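Local structure of modulator protein RSBR (Bacillus subtilis, 2BNL) at residues 16-19 / 20-23; 39-42 / 43-47; 61-64 / 65-69; 82-85 / 86-90. The protein regulates sigma-B activity in the general stress response as a stressosome protein that stimulates the RsbT kinase toward RsbS in vitro, this chain being its N-terminal non-heme globin domain. All blocks are in the same frame, centred on the assembly; numbering follows the deposited sequence.

Interaction 1: residues 16-19 / 20-23; sequences NELL and QLWT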
ATOM      1  N   ASN A  16       1.687  14.029  19.565  1.00 33.45           N
ATOM      2  CA  ASN A  16       1.482  13.104  20.722  1.00 36.74           C
ATOM      3  C   ASN A  16       0.257  12.243  20.555  1.00 34.21           C
ATOM      4  O   ASN A  16       0.300  11.036  20.853  1.00 33.72           O
ATOM      5  CB  ASN A  16       1.573  13.882  22.064  1.00 37.59           C
ATOM      6  CG  ASN A  16       3.090  14.362  22.368  1.00 48.77           C
ATOM      7  OD1 ASN A  16       4.115  13.738  21.853  1.00 57.02           O
ATOM      8  ND2 ASN A  16       3.235  15.442  23.134  1.00 54.47           N
ATOM      9  N   GLU A  17      -0.824  12.827  20.053  1.00 34.65           N
ATOM     10  CA  GLU A  17      -2.053  12.093  19.800  1.00 36.12           C
ATOM     11  C   GLU A  17      -1.842  10.984  18.769  1.00 35.61           C
ATOM     12  O   GLU A  17      -2.327   9.855  18.903  1.00 29.67           O
ATOM     13  CB  GLU A  17      -3.173  12.976  19.213  1.00 37.58           C
ATOM     14  CG  GLU A  17      -3.917  13.833  20.176  1.00 46.42           C
ATOM     15  CD  GLU A  17      -5.463  14.156  19.721  1.00 56.97           C
ATOM     16  OE1 GLU A  17      -5.918  13.791  18.549  1.00 58.01           O
ATOM     17  OE2 GLU A  17      -6.217  14.777  20.594  1.00 68.52           O
ATOM     18  N   LEU A  18      -1.169  11.326  17.657  1.00 34.47           N
ATOM     19  CA  LEU A  18      -0.936  10.337  16.634  1.00 34.45           C
ATOM     20  C   LEU A  18      -0.040   9.196  17.091  1.00 33.98           C
ATOM     21  O   LEU A  18      -0.263   8.093  16.742  1.00 36.75           O
ATOM     22  CB  LEU A  18      -0.398  11.006  15.364  1.00 35.44           C
ATOM     23  CG  LEU A  18      -1.402  11.940  14.696  1.00 34.78           C
ATOM     24  CD1 LEU A  18      -0.810  12.725  13.410  1.00 36.27           C
ATOM     25  CD2 LEU A  18      -2.616  11.105  14.194  1.00 36.92           C
ATOM     26  N   LEU A  19       0.961   9.492  17.868  1.00 34.91           N
ATOM     27  CA  LEU A  19       1.881   8.543  18.370  1.00 35.30           C
ATOM     28  C   LEU A  19       1.051   7.477  19.176  1.00 35.51           C
ATOM     29  O   LEU A  19       1.312   6.300  19.057  1.00 31.72           O
ATOM     30  CB  LEU A  19       3.013   9.192  19.167  1.00 36.23           C
ATOM     31  CG  LEU A  19       3.953   8.346  20.147  1.00 41.05           C
ATOM     32  CD1 LEU A  19       5.013   7.323  19.586  1.00 38.75           C
ATOM     33  CD2 LEU A  19       4.738   9.166  21.117  1.00 47.75           C
ATOM     34  N   GLN A  20       0.161   7.976  20.037  1.00 33.84           N
ATOM     35  CA  GLN A  20      -0.680   7.080  20.860  1.00 37.38           C
ATOM     36  C   GLN A  20      -1.609   6.254  19.976  1.00 36.22           C
ATOM     37  O   GLN A  20      -1.759   5.073  20.160  1.00 36.97           O
ATOM     38  CB  GLN A  20      -1.451   7.947  21.890  1.00 37.00           C
ATOM     39  CG  GLN A  20      -2.543   7.171  22.723  1.00 46.12           C
ATOM     40  CD  GLN A  20      -1.969   6.035  23.604  1.00 57.47           C
ATOM     41  OE1 GLN A  20      -0.717   5.844  23.681  1.00 59.42           O
ATOM     42  NE2 GLN A  20      -2.908   5.245  24.293  1.00 61.49           N
ATOM     43  N   LEU A  21      -2.249   6.897  19.013  1.00 35.14           N
ATOM     44  CA  LEU A  21      -3.138   6.216  18.102  1.00 35.68           C
ATOM     45  C   LEU A  21      -2.445   5.054  17.324  1.00 33.30           C
ATOM     46  O   LEU A  21      -2.970   3.969  17.217  1.00 32.04           O
ATOM     47  CB  LEU A  21      -3.671   7.258  17.115  1.00 34.91           C
ATOM     48  CG  LEU A  21      -4.750   6.825  16.177  1.00 40.56           C
ATOM     49  CD1 LEU A  21      -6.092   6.643  16.964  1.00 44.02           C
ATOM     50  CD2 LEU A  21      -4.947   7.863  15.077  1.00 45.50           C
ATOM     51  N   TRP A  22      -1.304   5.366  16.747  1.00 31.94           N
ATOM     52  CA  TRP A  22      -0.516   4.428  15.998  1.00 30.17           C
ATOM     53  C   TRP A  22       0.115   3.348  16.848  1.00 31.17           C
ATOM     54  O   TRP A  22       0.179   2.226  16.421  1.00 29.77           O
ATOM     55  CB  TRP A  22       0.489   5.182  15.102  1.00 30.39           C
ATOM     56  CG  TRP A  22      -0.218   5.941  14.089  1.00 27.36           C
ATOM     57  CD1 TRP A  22      -1.507   5.822  13.739  1.00 30.43           C
ATOM     58  CD2 TRP A  22       0.306   7.039  13.314  1.00 32.73           C
ATOM     59  NE1 TRP A  22      -1.809   6.729  12.747  1.00 30.87           N
ATOM     60  CE2 TRP A  22      -0.704   7.464  12.464  1.00 32.32           C
ATOM     61  CE3 TRP A  22       1.546   7.684  13.270  1.00 32.34           C
ATOM     62  CZ2 TRP A  22      -0.535   8.528  11.566  1.00 36.20           C
ATOM     63  CZ3 TRP A  22       1.695   8.727  12.374  1.00 35.85           C
ATOM     64  CH2 TRP A  22       0.664   9.116  11.551  1.00 33.59           C
ATOM     65  N   THR A  23       0.538   3.687  18.074  1.00 32.41           N
ATOM     66  CA  THR A  23       1.044   2.701  18.998  1.00 32.42           C
ATOM     67  C   THR A  23      -0.065   1.703  19.327  1.00 32.05           C
ATOM     68  O   THR A  23       0.130   0.508  19.339  1.00 32.62           O
ATOM     69  CB  THR A  23       1.656   3.402  20.272  1.00 33.10           C
ATOM     70  OG1 THR A  23       2.771   4.198  19.856  1.00 33.03           O
ATOM     71  CG2 THR A  23       2.190   2.293  21.219  1.00 35.38           C
TER

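Interaction 2: residues 39-42 / 43-47; sequences DQVY and ENISK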
ATOM      1  N   ASP A  39       5.270  -2.627  24.699  1.00 28.87           N
ATOM      2  CA  ASP A  39       4.753  -1.285  24.399  1.00 31.62           C
ATOM      3  C   ASP A  39       5.783  -0.317  23.853  1.00 32.36           C
ATOM      4  O   ASP A  39       5.464   0.411  22.898  1.00 30.13           O
ATOM      5  CB  ASP A  39       4.057  -0.703  25.580  1.00 33.91           C
ATOM      6  CG  ASP A  39       2.718  -1.466  25.896  1.00 38.51           C
ATOM      7  OD1 ASP A  39       2.336  -2.433  25.159  1.00 44.77           O
ATOM      8  OD2 ASP A  39       2.080  -1.133  26.924  1.00 50.93           O
ATOM      9  N   GLN A  40       6.971  -0.238  24.517  1.00 31.03           N
ATOM     10  CA  GLN A  40       8.034   0.605  24.060  1.00 31.16           C
ATOM     11  C   GLN A  40       8.523   0.297  22.639  1.00 30.10           C
ATOM     12  O   GLN A  40       8.857   1.211  21.952  1.00 29.84           O
ATOM     13  CB  GLN A  40       9.205   0.613  25.030  1.00 31.27           C
ATOM     14  CG  GLN A  40      10.150   1.722  24.729  1.00 32.89           C
ATOM     15  CD  GLN A  40       9.546   3.089  25.097  1.00 34.70           C
ATOM     16  OE1 GLN A  40       9.179   3.271  26.218  1.00 33.71           O
ATOM     17  NE2 GLN A  40       9.453   4.041  24.126  1.00 32.22           N
ATOM     18  N   VAL A  41       8.593  -0.981  22.227  1.00 29.76           N
ATOM     19  CA  VAL A  41       9.014  -1.327  20.894  1.00 30.96           C
ATOM     20  C   VAL A  41       8.019  -0.724  19.914  1.00 30.49           C
ATOM     21  O   VAL A  41       8.402  -0.074  18.942  1.00 29.53           O
ATOM     22  CB  VAL A  41       9.178  -2.846  20.697  1.00 31.18           C
ATOM     23  CG1 VAL A  41       9.248  -3.201  19.328  1.00 32.98           C
ATOM     24  CG2 VAL A  41      10.475  -3.277  21.371  1.00 36.39           C
ATOM     25  N   TYR A  42       6.738  -0.867  20.208  1.00 30.84           N
ATOM     26  CA  TYR A  42       5.725  -0.334  19.236  1.00 30.41           C
ATOM     27  C   TYR A  42       5.682   1.165  19.248  1.00 31.79           C
ATOM     28  O   TYR A  42       5.576   1.812  18.134  1.00 31.10           O
ATOM     29  CB  TYR A  42       4.355  -0.991  19.497  1.00 30.10           C
ATOM     30  CG  TYR A  42       4.318  -2.500  19.343  1.00 29.55           C
ATOM     31  CD1 TYR A  42       4.707  -3.117  18.169  1.00 33.13           C
ATOM     32  CD2 TYR A  42       3.883  -3.332  20.363  1.00 30.91           C
ATOM     33  CE1 TYR A  42       4.669  -4.500  17.971  1.00 31.63           C
ATOM     34  CE2 TYR A  42       3.863  -4.718  20.159  1.00 26.40           C
ATOM     35  CZ  TYR A  42       4.262  -5.279  18.971  1.00 30.29           C
ATOM     36  OH  TYR A  42       4.260  -6.645  18.825  1.00 27.59           O
ATOM     37  N   GLU A  43       5.814   1.766  20.443  1.00 31.51           N
ATOM     38  CA  GLU A  43       5.940   3.214  20.517  1.00 32.62           C
ATOM     39  C   GLU A  43       7.128   3.769  19.684  1.00 32.69           C
ATOM     40  O   GLU A  43       7.009   4.744  19.003  1.00 30.21           O
ATOM     41  CB  GLU A  43       5.986   3.679  21.980  1.00 33.82           C
ATOM     42  CG  GLU A  43       6.110   5.170  22.128  1.00 41.32           C
ATOM     43  CD  GLU A  43       6.335   5.644  23.572  1.00 47.13           C
ATOM     44  OE1 GLU A  43       5.613   5.127  24.438  1.00 48.59           O
ATOM     45  OE2 GLU A  43       7.301   6.448  23.830  1.00 48.73           O
ATOM     46  N   ASN A  44       8.241   3.102  19.770  1.00 30.39           N
ATOM     47  CA  ASN A  44       9.440   3.499  19.080  1.00 31.56           C
ATOM     48  C   ASN A  44       9.277   3.395  17.562  1.00 31.11           C
ATOM     49  O   ASN A  44       9.800   4.188  16.821  1.00 29.33           O
ATOM     50  CB  ASN A  44      10.639   2.689  19.549  1.00 31.10           C
ATOM     51  CG  ASN A  44      11.166   3.104  20.881  1.00 33.57           C
ATOM     52  OD1 ASN A  44      10.643   3.967  21.568  1.00 34.18           O
ATOM     53  ND2 ASN A  44      12.171   2.396  21.307  1.00 30.98           N
ATOM     54  N   ILE A  45       8.582   2.373  17.121  1.00 31.70           N
ATOM     55  CA  ILE A  45       8.169   2.303  15.708  1.00 34.29           C
ATOM     56  C   ILE A  45       7.278   3.453  15.242  1.00 34.04           C
ATOM     57  O   ILE A  45       7.559   4.048  14.196  1.00 32.77           O
ATOM     58  CB  ILE A  45       7.435   0.961  15.380  1.00 35.41           C
ATOM     59  CG1 ILE A  45       8.404  -0.202  15.498  1.00 37.11           C
ATOM     60  CG2 ILE A  45       6.795   1.054  14.005  1.00 36.71           C
ATOM     61  CD1 ILE A  45       7.739  -1.498  15.653  1.00 38.38           C
ATOM     62  N   SER A  46       6.251   3.791  16.029  1.00 33.14           N
ATOM     63  CA  SER A  46       5.388   4.914  15.714  1.00 32.14           C
ATOM     64  C   SER A  46       6.160   6.196  15.691  1.00 31.84           C
ATOM     65  O   SER A  46       5.879   7.024  14.849  1.00 29.44           O
ATOM     66  CB  SER A  46       4.248   4.988  16.693  1.00 33.60           C
ATOM     67  OG  SER A  46       3.716   3.667  16.715  1.00 35.29           O
ATOM     68  N   LYS A  47       7.069   6.376  16.646  1.00 30.38           N
ATOM     69  CA  LYS A  47       7.867   7.589  16.711  1.00 31.51           C
ATOM     70  C   LYS A  47       8.830   7.693  15.510  1.00 30.53           C
ATOM     71  O   LYS A  47       8.981   8.790  14.975  1.00 33.03           O
ATOM     72  CB  LYS A  47       8.582   7.732  18.102  1.00 31.72           C
ATOM     73  CG  LYS A  47       9.598   8.883  18.146  1.00 36.14           C
ATOM     74  CD  LYS A  47       8.986  10.227  17.924  1.00 39.91           C
ATOM     75  CE  LYS A  47      10.022  11.455  18.276  1.00 42.44           C
ATOM     76  NZ  LYS A  47       9.716  12.628  17.433  1.00 44.05           N
TER

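Interaction 3: residues 61-64 / 65-69; sequences NAAE and SQISE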
ATOM      1  N   ASN A  61      12.322  11.376  -0.365  1.00 33.21           N
ATOM      2  CA  ASN A  61      13.770  11.341  -0.529  1.00 32.83           C
ATOM      3  C   ASN A  61      14.588  11.804   0.669  1.00 31.89           C
ATOM      4  O   ASN A  61      15.673  11.217   0.930  1.00 31.31           O
ATOM      5  CB  ASN A  61      14.114  12.142  -1.756  1.00 36.17           C
ATOM      6  CG  ASN A  61      13.561  11.439  -3.035  1.00 42.99           C
ATOM      7  OD1 ASN A  61      12.705  11.988  -3.733  1.00 50.39           O
ATOM      8  ND2 ASN A  61      13.891  10.163  -3.184  1.00 39.92           N
ATOM      9  N   ALA A  62      14.104  12.820   1.381  1.00 31.13           N
ATOM     10  CA  ALA A  62      14.898  13.365   2.503  1.00 31.68           C
ATOM     11  C   ALA A  62      15.058  12.339   3.659  1.00 30.07           C
ATOM     12  O   ALA A  62      16.082  12.291   4.361  1.00 31.17           O
ATOM     13  CB  ALA A  62      14.270  14.671   3.013  1.00 31.63           C
ATOM     14  N   ALA A  63      14.065  11.498   3.797  1.00 29.90           N
ATOM     15  CA  ALA A  63      14.014  10.481   4.874  1.00 31.37           C
ATOM     16  C   ALA A  63      14.592   9.119   4.458  1.00 30.98           C
ATOM     17  O   ALA A  63      14.383   8.156   5.129  1.00 30.47           O
ATOM     18  CB  ALA A  63      12.616  10.315   5.359  1.00 29.92           C
ATOM     19  N   GLU A  64      15.402   9.088   3.408  1.00 32.97           N
ATOM     20  CA  GLU A  64      16.078   7.855   2.914  1.00 33.28           C
ATOM     21  C   GLU A  64      16.668   6.962   4.004  1.00 32.44           C
ATOM     22  O   GLU A  64      16.403   5.774   4.040  1.00 33.29           O
ATOM     23  CB  GLU A  64      17.217   8.246   1.919  1.00 34.46           C
ATOM     24  CG  GLU A  64      17.942   7.051   1.410  1.00 40.33           C
ATOM     25  CD  GLU A  64      19.008   7.426   0.356  1.00 50.09           C
ATOM     26  OE1 GLU A  64      18.791   8.382  -0.447  1.00 56.13           O
ATOM     27  OE2 GLU A  64      20.059   6.764   0.337  1.00 58.89           O
ATOM     28  N   SER A  65      17.548   7.529   4.789  1.00 32.97           N
ATOM     29  CA  SER A  65      18.241   6.831   5.813  1.00 35.43           C
ATOM     30  C   SER A  65      17.274   6.357   6.972  1.00 35.09           C
ATOM     31  O   SER A  65      17.347   5.191   7.426  1.00 34.10           O
ATOM     32  CB  SER A  65      19.493   7.626   6.257  1.00 37.05           C
ATOM     33  OG  SER A  65      19.206   8.386   7.427  1.00 44.35           O
ATOM     34  N   GLN A  66      16.345   7.231   7.359  1.00 31.70           N
ATOM     35  CA  GLN A  66      15.386   6.940   8.383  1.00 31.42           C
ATOM     36  C   GLN A  66      14.462   5.776   7.929  1.00 31.21           C
ATOM     37  O   GLN A  66      14.087   4.888   8.753  1.00 30.75           O
ATOM     38  CB  GLN A  66      14.618   8.170   8.715  1.00 30.93           C
ATOM     39  CG  GLN A  66      15.427   9.301   9.504  1.00 31.98           C
ATOM     40  CD  GLN A  66      16.260  10.188   8.589  1.00 36.35           C
ATOM     41  OE1 GLN A  66      16.190  10.055   7.364  1.00 31.58           O
ATOM     42  NE2 GLN A  66      17.024  11.146   9.197  1.00 33.06           N
ATOM     43  N   ILE A  67      14.018   5.853   6.654  1.00 28.51           N
ATOM     44  CA  ILE A  67      13.253   4.824   5.999  1.00 31.37           C
ATOM     45  C   ILE A  67      13.937   3.486   6.044  1.00 31.53           C
ATOM     46  O   ILE A  67      13.325   2.460   6.316  1.00 29.69           O
ATOM     47  CB  ILE A  67      12.792   5.254   4.538  1.00 29.78           C
ATOM     48  CG1 ILE A  67      11.710   6.317   4.702  1.00 31.19           C
ATOM     49  CG2 ILE A  67      12.134   4.082   3.839  1.00 32.12           C
ATOM     50  CD1 ILE A  67      11.205   7.005   3.370  1.00 32.99           C
ATOM     51  N   SER A  68      15.186   3.493   5.666  1.00 32.42           N
ATOM     52  CA  SER A  68      15.939   2.272   5.537  1.00 34.94           C
ATOM     53  C   SER A  68      16.132   1.626   6.919  1.00 33.25           C
ATOM     54  O   SER A  68      16.008   0.365   7.061  1.00 34.61           O
ATOM     55  CB  SER A  68      17.297   2.597   4.910  1.00 34.91           C
ATOM     56  OG  SER A  68      18.221   1.651   5.236  1.00 43.58           O
ATOM     57  N   GLU A  69      16.459   2.441   7.900  1.00 33.19           N
ATOM     58  CA  GLU A  69      16.540   1.983   9.287  1.00 34.59           C
ATOM     59  C   GLU A  69      15.237   1.427   9.854  1.00 33.94           C
ATOM     60  O   GLU A  69      15.255   0.385  10.576  1.00 30.04           O
ATOM     61  CB  GLU A  69      17.029   3.068  10.198  1.00 36.23           C
ATOM     62  CG  GLU A  69      17.638   2.427  11.448  1.00 49.84           C
ATOM     63  CD  GLU A  69      19.180   2.001  11.377  1.00 54.71           C
ATOM     64  OE1 GLU A  69      19.673   1.054  10.635  1.00 51.54           O
ATOM     65  OE2 GLU A  69      19.933   2.660  12.179  1.00 70.25           O
TER
HETATM   66  O   HOH W   1      17.898  10.512   5.176  1.00 35.58           O

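Interaction 4: residues 82-85 / 86-90; sequences KFLA and TALAE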
ATOM      1  N   LYS A  82       3.426  -8.426   5.431  1.00 29.82           N
ATOM      2  CA  LYS A  82       1.948  -8.435   5.587  1.00 29.77           C
ATOM      3  C   LYS A  82       1.552  -7.532   6.771  1.00 28.48           C
ATOM      4  O   LYS A  82       0.647  -6.711   6.675  1.00 29.91           O
ATOM      5  CB  LYS A  82       1.427  -9.906   5.800  1.00 29.98           C
ATOM      6  CG  LYS A  82      -0.047  -9.950   5.930  1.00 35.03           C
ATOM      7  CD  LYS A  82      -0.727  -9.811   4.523  1.00 42.16           C
ATOM      8  CE  LYS A  82      -2.328  -9.934   4.501  1.00 45.60           C
ATOM      9  NZ  LYS A  82      -3.167 -10.039   3.146  1.00 41.09           N
ATOM     10  N   PHE A  83       2.159  -7.775   7.954  1.00 29.74           N
ATOM     11  CA  PHE A  83       1.907  -7.006   9.177  1.00 29.04           C
ATOM     12  C   PHE A  83       2.245  -5.527   8.973  1.00 30.59           C
ATOM     13  O   PHE A  83       1.461  -4.609   9.293  1.00 30.68           O
ATOM     14  CB  PHE A  83       2.823  -7.536  10.336  1.00 32.08           C
ATOM     15  CG  PHE A  83       2.600  -6.823  11.633  1.00 31.90           C
ATOM     16  CD1 PHE A  83       1.677  -7.303  12.540  1.00 34.23           C
ATOM     17  CD2 PHE A  83       3.202  -5.657  11.896  1.00 34.08           C
ATOM     18  CE1 PHE A  83       1.419  -6.563  13.779  1.00 36.60           C
ATOM     19  CE2 PHE A  83       3.029  -4.963  13.127  1.00 36.02           C
ATOM     20  CZ  PHE A  83       2.079  -5.415  14.054  1.00 32.01           C
ATOM     21  N   LEU A  84       3.420  -5.288   8.434  1.00 28.71           N
ATOM     22  CA  LEU A  84       3.829  -3.931   8.181  1.00 30.68           C
ATOM     23  C   LEU A  84       2.875  -3.203   7.266  1.00 29.97           C
ATOM     24  O   LEU A  84       2.474  -2.084   7.595  1.00 30.96           O
ATOM     25  CB  LEU A  84       5.280  -3.893   7.672  1.00 30.43           C
ATOM     26  CG  LEU A  84       5.794  -2.480   7.330  1.00 33.34           C
ATOM     27  CD1 LEU A  84       5.846  -1.679   8.595  1.00 35.46           C
ATOM     28  CD2 LEU A  84       7.115  -2.626   6.813  1.00 39.01           C
ATOM     29  N   ALA A  85       2.526  -3.822   6.131  1.00 31.19           N
ATOM     30  CA  ALA A  85       1.659  -3.169   5.154  1.00 30.33           C
ATOM     31  C   ALA A  85       0.246  -3.006   5.717  1.00 30.07           C
ATOM     32  O   ALA A  85      -0.371  -2.017   5.548  1.00 30.46           O
ATOM     33  CB  ALA A  85       1.654  -3.972   3.865  1.00 30.16           C
ATOM     34  N   THR A  86      -0.231  -3.937   6.532  1.00 29.52           N
ATOM     35  CA  THR A  86      -1.518  -3.754   7.186  1.00 29.38           C
ATOM     36  C   THR A  86      -1.499  -2.601   8.161  1.00 29.60           C
ATOM     37  O   THR A  86      -2.425  -1.814   8.155  1.00 29.28           O
ATOM     38  CB  THR A  86      -1.966  -5.092   7.864  1.00 29.48           C
ATOM     39  OG1 THR A  86      -1.875  -6.150   6.891  1.00 28.64           O
ATOM     40  CG2 THR A  86      -3.392  -4.994   8.541  1.00 31.93           C
ATOM     41  N   ALA A  87      -0.453  -2.503   8.998  1.00 29.91           N
ATOM     42  CA  ALA A  87      -0.271  -1.434   9.920  1.00 30.65           C
ATOM     43  C   ALA A  87      -0.228  -0.068   9.314  1.00 31.39           C
ATOM     44  O   ALA A  87      -0.911   0.879   9.725  1.00 31.63           O
ATOM     45  CB  ALA A  87       1.006  -1.638  10.758  1.00 31.62           C
ATOM     46  N   LEU A  88       0.626   0.076   8.330  1.00 32.20           N
ATOM     47  CA  LEU A  88       0.704   1.370   7.649  1.00 31.96           C
ATOM     48  C   LEU A  88      -0.648   1.812   7.027  1.00 31.73           C
ATOM     49  O   LEU A  88      -0.950   3.036   7.055  1.00 32.50           O
ATOM     50  CB  LEU A  88       1.824   1.362   6.624  1.00 32.67           C
ATOM     51  CG  LEU A  88       3.205   1.146   7.168  1.00 34.14           C
ATOM     52  CD1 LEU A  88       4.332   1.585   6.200  1.00 35.86           C
ATOM     53  CD2 LEU A  88       3.415   1.932   8.478  1.00 32.59           C
ATOM     54  N   ALA A  89      -1.349   0.886   6.391  1.00 31.39           N
ATOM     55  CA  ALA A  89      -2.750   1.127   5.832  1.00 33.22           C
ATOM     56  C   ALA A  89      -3.700   1.655   6.929  1.00 34.15           C
ATOM     57  O   ALA A  89      -4.379   2.675   6.783  1.00 34.66           O
ATOM     58  CB  ALA A  89      -3.287  -0.111   5.161  1.00 31.82           C
ATOM     59  N   GLU A  90      -3.678   0.990   8.091  1.00 35.45           N
ATOM     60  CA  GLU A  90      -4.470   1.433   9.217  1.00 35.22           C
ATOM     61  C   GLU A  90      -4.015   2.771   9.799  1.00 34.73           C
ATOM     62  O   GLU A  90      -4.871   3.519  10.257  1.00 34.15           O
ATOM     63  CB  GLU A  90      -4.451   0.356  10.385  1.00 36.98           C
ATOM     64  CG  GLU A  90      -5.399  -0.659  10.357  1.00 45.20           C
ATOM     65  CD  GLU A  90      -6.837  -0.131  10.071  1.00 49.83           C
ATOM     66  OE1 GLU A  90      -7.451   0.557  10.918  1.00 46.19           O
ATOM     67  OE2 GLU A  90      -7.291  -0.389   8.928  1.00 57.28           O
TER

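Interaction 1: residues 16-19 / 20-23
L18 lies against W22 one turn further along helix 15-30, and this pair makes the tight side of the contact. CB of L18 stands 4.2 Å from the centroid of the six-membered ring of W22, only 6° off its normal, as in a CH-pi contact over the face. The indole is brought there by its first torsion (chi1 -66°), with CG beside the backbone N, and the same torsion lays the ring face against O of L18, which sits offset toward the rim. That oxygen also accepts a hydrogen bond from the backbone N of W22 at 2.9 Å. Beyond CB, methyl CD2 of L18 meets CD2 of L21 at 4.1 Å. The second firm point is O of L19, gripped from opposite faces of its plane by two groups of T23: the backbone N at 2.9 Å and OG1 at 2.7 Å. N and OG1 of this buried threonine thus share one acceptor.

The other side is looser. N16, E17 and Q20 are exposed, and there the contact is chiefly backbone, such as N of L21 to O of E17 at 3.0 Å. The inner face continues into the domain: W22 stacks on F91 and touches I50 and L53, while L18 reaches L95. Side chains spaced three and four residues apart, turned inward from one face, are typical of an amphipathic helix in an all-helical globin fold.

Interaction 2: residues 39-42 / 43-47
D39 and E43 open the i to i+4 pattern of helix 39-54, part of the globin-like domain, with N of E43 bonded to O of D39 at 2.8 Å. Q40 follows and carries the polar side of the contact. Its chain bends at chi2 (71°), which turns NE2 along the helix to OD1 of N44, 2.8 Å away. This bond is fairly straight at 162° and runs in the amide plane of Q40, yet the donor stands above the carbonyl plane of N44 rather than on a lone pair. The same NE2 has a weak second bond, 3.2 Å long, to OE2 of E43, whose carboxylate plane is turned 69° from the amide. A leucine in place of N44 would probably cost NE2 of Q40 its stronger bond, leaving the weak one to E43 and the amide freer to turn. At V41 the contact becomes apolar: CG1 lies 4.3 Å from CD1 of I45, a methyl that also approaches CD1 of Y42. OH of Y42 is hydrogen-bonded to the backbone N of L37, just before the helix. The carbonyl O of Y42, finally, takes two donors from S46, the backbone N and hydroxyl OG, each at 3.0 Å.

Interaction 3: residues 61-64 / 65-69
A63 and I67 meet through the shorter of the two backbone hydrogen bonds across the contact, N of I67 donating to O of A63 at 2.8 Å. The evidence for a well-formed bond is its straightness: the N-H...O angle is 172°, and the donor lies almost in line with the carbonyl. CG1 of I67, anti to its own carbonyl carbon (chi1 -71°), leans over that same oxygen, and CD1 comes within 4.1 Å of CB of A63. Next along the backbone, N of S68 reaches O of E64 at 3.1 Å, less straight at 150°.

On the polar side a single water joins three groups. It gives one hydrogen to O of A62 at 2.7 Å and the other to OE1 of Q66 at 2.8 Å, and accepts from N of S65 at 3.0 Å. The bend of Q66 at chi2 carries OE1 back over A63 to meet it. These features mark the N-terminal end of helix 64-76: A63 is the N-cap residue, and the type I beta turn from N61 to E64 leads into it. Alanine offers no side-chain acceptor at the N-cap; the water takes the amide of S65 in the first turn, consistent with its standing in for a capping side chain, and ties it to the preceding loop.

Further out, the turn has its own backbone bond from N of E64 to O of N61, while N of N61 is held by OD1 of D59. A63, Q66 and I67 all touch I52 of helix 39-54, and I67 also reaches E126, I127 and Q130 on helix 109-135.

Interaction 4: residues 82-85 / 86-90
K82 and T86 are joined on a largely buried stretch of helix 81-100 in this globin-like domain. The first torsion of T86 (chi1 -51°) sets OG1 beside the backbone N and anti to the carbonyl carbon, a conformation that returns the hydroxyl to the preceding turn. OG1 then donates to O of K82 at 2.6 Å, while N of T86 donates to the same oxygen at 2.9 Å; the two arrive from opposite faces of the carbonyl plane. A valine in place of T86 would probably leave O of K82 with the backbone amide alone from this turn, the second grip being lost. The side chain of K82 heads outward, bent at chi2 and otherwise extended, and its NZ crosses to the second subunit, where it is hydrogen-bonded to OG1 of T125 and forms a salt bridge with E126, both of that subunit. A85 also packs on T125 of the second subunit. Inside the domain, A87 touches L26 and L29 of helix 15-30, against which F83 also rests. L84 and L88 adopt different first torsions: CG of L84 lies anti to its backbone N (178°), that of L88 beside it (-62°). Their side chains meet at an angle, methyl CD1 of L84 lying 4.1 Å from CG of L88.

How the interactions relate
From the N terminus the four contacts come in series, each complete before the next opens; none nests in or crosses another, and each spans adjoining residues rather than closing a long loop. Interactions 1 and 2 lie on successive helices, 15-30 and 39-54, and touch directly: CD1 of L19 is 3.3 Å from O of E43. Interaction 3 marks the start of helix 64-76, its centre about 18 Å from that of interaction 2, though I52, further along helix 39-54, touches A63, Q66 and I67. Interaction 4, on helix 81-100, comes within about 5 Å of interactions 1 and 2 at the nearest atoms. I127 of helix 109-135 meets both I67 and L84, linking interactions 3 and 4.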